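Local coordinates for protein 2,3,4,5-tetrahydropyridine-2,6-dicarboxylate N-succinyltransferase (Campylobacter jejuni, PDB 2RIJ) that probably catalyses succinyl transfer from succinyl-CoA to tetrahydrodipicolinate, the first step of the succinylase route to lysine, at residues L335-F344 with E353-H361. Numbering follows the deposited sequence.
Sequences LAKLNPYFNF and ELKGLNGLH
At the C-terminal end of the left-handed beta-helix of this hexapeptide-repeat protein, the last turn of helix 332-338 and the turn after it pack on the loop that leads into strand 360-364, with Asn339 and Phe342 meeting Leu357 and Asn358. Asn339, the first residue to leave the helix, uses its side-chain amide to grip the backbone of Asn358 twice. Asn358 N donates to Asn339 OD1 (2.8 Å) in the plane of the Asn339 side-chain carbonyl, on a lone pair of OD1, and Asn339 ND2 returns a nearly straight bond to Asn358 O (2.9 Å, 170° at the hydrogen). These two bonds set the rotation of the amide; a third, more bent, runs from Asn339 ND2 back to Leu335 O (3.1 Å). After the type I turn from Asn339 to Phe342, Leu357 covers one face of the Phe342 ring: its methyl CD1 sits almost exactly over the ring centre, 3.8 Å from the centroid, a CH-pi contact. With CG anti to the backbone N (chi1 -165°), the same ring extends as far as Glu353, Phe342 CE1 lying 3.3 Å from Glu353 O. From the helix, Leu335 CD2 meets Leu360 CD2 at 3.8 Å, the two side chains crossing at about a right angle, while Leu338 CD1 rests on Gly359 CA (4.0 Å). Asn358 OD1 accepts from Asp311 N; Glu353 salt-bridges Lys346 and accepts from the backbone N of Lys350, a predicted succinyl-CoA-binding residue. Leu335, Leu338, Leu354 and Leu360 touch strand 371-375, and Leu335, Phe344 and Leu354 strand 326-329, so both segments pack on the same two strands.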
loop_
_atom_site.group_PDB
_atom_site.type_symbol
_atom_site.label_atom_id
_atom_site.label_comp_id
_atom_site.label_asym_id
_atom_site.label_seq_id
_atom_site.Cartn_x
_atom_site.Cartn_y
_atom_site.Cartn_z
ATOM N N LEU A 335 3.289 8.817 23.545
ATOM C CA LEU A 335 4.745 8.781 23.410
ATOM C C LEU A 335 5.376 10.102 23.904
ATOM O O LEU A 335 6.387 10.064 24.564
ATOM C CB LEU A 335 5.193 8.416 21.981
ATOM C CG LEU A 335 5.097 6.914 21.602
ATOM C CD1 LEU A 335 5.333 6.761 20.076
ATOM C CD2 LEU A 335 6.054 6.002 22.431
ATOM N N ALA A 336 4.753 11.239 23.613
ATOM C CA ALA A 336 5.176 12.544 24.194
ATOM C C ALA A 336 5.301 12.508 25.707
ATOM O O ALA A 336 6.260 13.034 26.275
ATOM C CB ALA A 336 4.223 13.621 23.775
ATOM N N LYS A 337 4.363 11.849 26.374
ATOM C CA LYS A 337 4.417 11.747 27.823
ATOM C C LYS A 337 5.625 10.992 28.327
ATOM O O LYS A 337 6.193 11.353 29.349
ATOM C CB LYS A 337 3.166 11.067 28.359
ATOM C CG LYS A 337 1.905 11.886 28.198
ATOM C CD LYS A 337 0.737 11.209 28.913
ATOM C CE LYS A 337 -0.618 11.690 28.405
ATOM N NZ LYS A 337 -1.741 11.019 29.152
ATOM N N LEU A 338 5.993 9.913 27.638
ATOM C CA LEU A 338 7.152 9.128 28.022
ATOM C C LEU A 338 8.455 9.835 27.585
ATOM O O LEU A 338 9.532 9.471 28.027
ATOM C CB LEU A 338 7.051 7.718 27.371
ATOM C CG LEU A 338 5.879 6.854 27.807
ATOM C CD1 LEU A 338 5.768 5.585 27.000
ATOM C CD2 LEU A 338 6.053 6.552 29.314
ATOM N N ASN A 339 8.342 10.782 26.658
ATOM C CA ASN A 339 9.501 11.397 25.967
ATOM C C ASN A 339 9.261 12.910 25.792
ATOM O O ASN A 339 9.085 13.417 24.687
ATOM C CB ASN A 339 9.709 10.716 24.599
ATOM C CG ASN A 339 9.958 9.229 24.727
ATOM O OD1 ASN A 339 11.044 8.797 25.152
ATOM N ND2 ASN A 339 8.987 8.440 24.312
ATOM N N PRO A 340 9.244 13.637 26.918
ATOM C CA PRO A 340 8.830 15.017 26.976
ATOM C C PRO A 340 9.678 15.999 26.185
ATOM O O PRO A 340 9.159 17.014 25.810
ATOM C CB PRO A 340 8.856 15.341 28.465
ATOM C CG PRO A 340 9.545 14.312 29.103
ATOM C CD PRO A 340 9.607 13.106 28.230
ATOM N N TYR A 341 10.947 15.713 25.914
ATOM C CA TYR A 341 11.738 16.655 25.125
ATOM C C TYR A 341 11.652 16.415 23.629
ATOM O O TYR A 341 12.051 17.264 22.835
ATOM C CB TYR A 341 13.186 16.642 25.581
ATOM C CG TYR A 341 13.378 17.381 26.872
ATOM C CD1 TYR A 341 13.011 16.827 28.078
ATOM C CD2 TYR A 341 13.916 18.672 26.870
ATOM C CE1 TYR A 341 13.201 17.563 29.299
ATOM C CE2 TYR A 341 14.109 19.383 28.029
ATOM C CZ TYR A 341 13.754 18.841 29.256
ATOM O OH TYR A 341 13.974 19.630 30.418
ATOM N N PHE A 342 11.152 15.252 23.226
ATOM C CA PHE A 342 11.117 14.963 21.818
ATOM C C PHE A 342 9.954 15.669 21.112
ATOM O O PHE A 342 8.826 15.765 21.633
ATOM C CB PHE A 342 11.029 13.469 21.586
ATOM C CG PHE A 342 11.358 13.067 20.172
ATOM C CD1 PHE A 342 12.670 13.021 19.732
ATOM C CD2 PHE A 342 10.360 12.743 19.288
ATOM C CE1 PHE A 342 12.970 12.627 18.406
ATOM C CE2 PHE A 342 10.655 12.342 17.974
ATOM C CZ PHE A 342 11.943 12.292 17.539
ATOM N N ASN A 343 10.223 16.103 19.888
ATOM C CA ASN A 343 9.246 16.819 19.105
ATOM C C ASN A 343 8.538 15.848 18.152
ATOM O O ASN A 343 9.121 15.408 17.150
ATOM C CB ASN A 343 9.948 17.932 18.342
ATOM C CG ASN A 343 8.983 18.909 17.723
ATOM O OD1 ASN A 343 7.769 18.727 17.777
ATOM N ND2 ASN A 343 9.522 19.947 17.110
ATOM N N PHE A 344 7.306 15.482 18.503
ATOM C CA PHE A 344 6.498 14.517 17.733
ATOM C C PHE A 344 5.581 15.254 16.724
ATOM O O PHE A 344 4.440 14.856 16.463
ATOM C CB PHE A 344 5.672 13.643 18.686
ATOM C CG PHE A 344 6.483 12.653 19.466
ATOM C CD1 PHE A 344 6.960 11.506 18.858
ATOM C CD2 PHE A 344 6.780 12.869 20.796
ATOM C CE1 PHE A 344 7.716 10.594 19.573
ATOM C CE2 PHE A 344 7.504 11.954 21.508
ATOM C CZ PHE A 344 7.984 10.820 20.900
ATOM N N GLU A 353 16.485 9.172 13.995
ATOM C CA GLU A 353 15.850 10.248 14.723
ATOM C C GLU A 353 15.218 9.786 15.999
ATOM O O GLU A 353 15.026 10.591 16.883
ATOM C CB GLU A 353 14.766 10.919 13.892
ATOM C CG GLU A 353 15.260 11.470 12.567
ATOM C CD GLU A 353 14.131 12.134 11.810
ATOM O OE1 GLU A 353 13.854 13.318 12.106
ATOM O OE2 GLU A 353 13.512 11.473 10.937
ATOM N N LEU A 354 14.841 8.505 16.064
ATOM C CA LEU A 354 14.099 7.971 17.203
ATOM C C LEU A 354 14.997 7.367 18.267
ATOM O O LEU A 354 14.521 6.796 19.241
ATOM C CB LEU A 354 13.147 6.886 16.733
ATOM C CG LEU A 354 12.084 7.320 15.720
ATOM C CD1 LEU A 354 11.474 6.087 14.975
ATOM C CD2 LEU A 354 11.014 8.244 16.451
ATOM N N LYS A 355 16.302 7.522 18.111
ATOM C CA LYS A 355 17.222 6.824 18.959
ATOM C C LYS A 355 17.058 7.223 20.426
ATOM O O LYS A 355 16.839 8.408 20.767
ATOM C CB LYS A 355 18.629 7.061 18.479
ATOM C CG LYS A 355 19.111 8.480 18.617
ATOM C CD LYS A 355 20.559 8.511 18.121
ATOM C CE LYS A 355 21.271 9.749 18.548
ATOM N NZ LYS A 355 20.976 10.783 17.561
ATOM N N GLY A 356 17.140 6.221 21.283
ATOM C CA GLY A 356 17.153 6.438 22.716
ATOM C C GLY A 356 15.787 6.683 23.331
ATOM O O GLY A 356 15.682 6.762 24.529
ATOM N N LEU A 357 14.724 6.787 22.543
ATOM C CA LEU A 357 13.392 7.077 23.133
ATOM C C LEU A 357 12.820 5.884 23.897
ATOM O O LEU A 357 13.112 4.727 23.564
ATOM C CB LEU A 357 12.412 7.551 22.068
ATOM C CG LEU A 357 12.831 8.789 21.263
ATOM C CD1 LEU A 357 11.844 9.075 20.147
ATOM C CD2 LEU A 357 12.991 10.016 22.209
ATOM N N ASN A 358 11.961 6.167 24.878
ATOM C CA ASN A 358 11.336 5.117 25.698
ATOM C C ASN A 358 9.969 4.717 25.202
ATOM O O ASN A 358 9.212 5.564 24.681
ATOM C CB ASN A 358 11.165 5.641 27.147
ATOM C CG ASN A 358 12.450 6.139 27.729
ATOM O OD1 ASN A 358 13.464 5.418 27.810
ATOM N ND2 ASN A 358 12.437 7.389 28.137
ATOM N N GLY A 359 9.586 3.469 25.437
ATOM C CA GLY A 359 8.227 3.025 25.161
ATOM C C GLY A 359 7.837 2.830 23.706
ATOM O O GLY A 359 6.656 2.763 23.385
ATOM N N LEU A 360 8.828 2.721 22.821
ATOM C CA LEU A 360 8.584 2.542 21.398
ATOM C C LEU A 360 8.239 1.091 21.069
ATOM O O LEU A 360 8.784 0.138 21.622
ATOM C CB LEU A 360 9.794 2.943 20.543
ATOM C CG LEU A 360 10.362 4.370 20.690
ATOM C CD1 LEU A 360 11.486 4.583 19.667
ATOM C CD2 LEU A 360 9.284 5.394 20.442
ATOM N N HIS A 361 7.343 0.955 20.124
ATOM C CA HIS A 361 6.966 -0.347 19.603
ATOM C C HIS A 361 7.095 -0.297 18.106
ATOM O O HIS A 361 6.295 0.349 17.416
ATOM C CB HIS A 361 5.569 -0.738 20.050
ATOM C CG HIS A 361 5.170 -2.126 19.650
ATOM N ND1 HIS A 361 3.989 -2.696 20.064
ATOM C CD2 HIS A 361 5.817 -3.079 18.932
ATOM C CE1 HIS A 361 3.906 -3.924 19.575
ATOM N NE2 HIS A 361 5.018 -4.193 18.914
#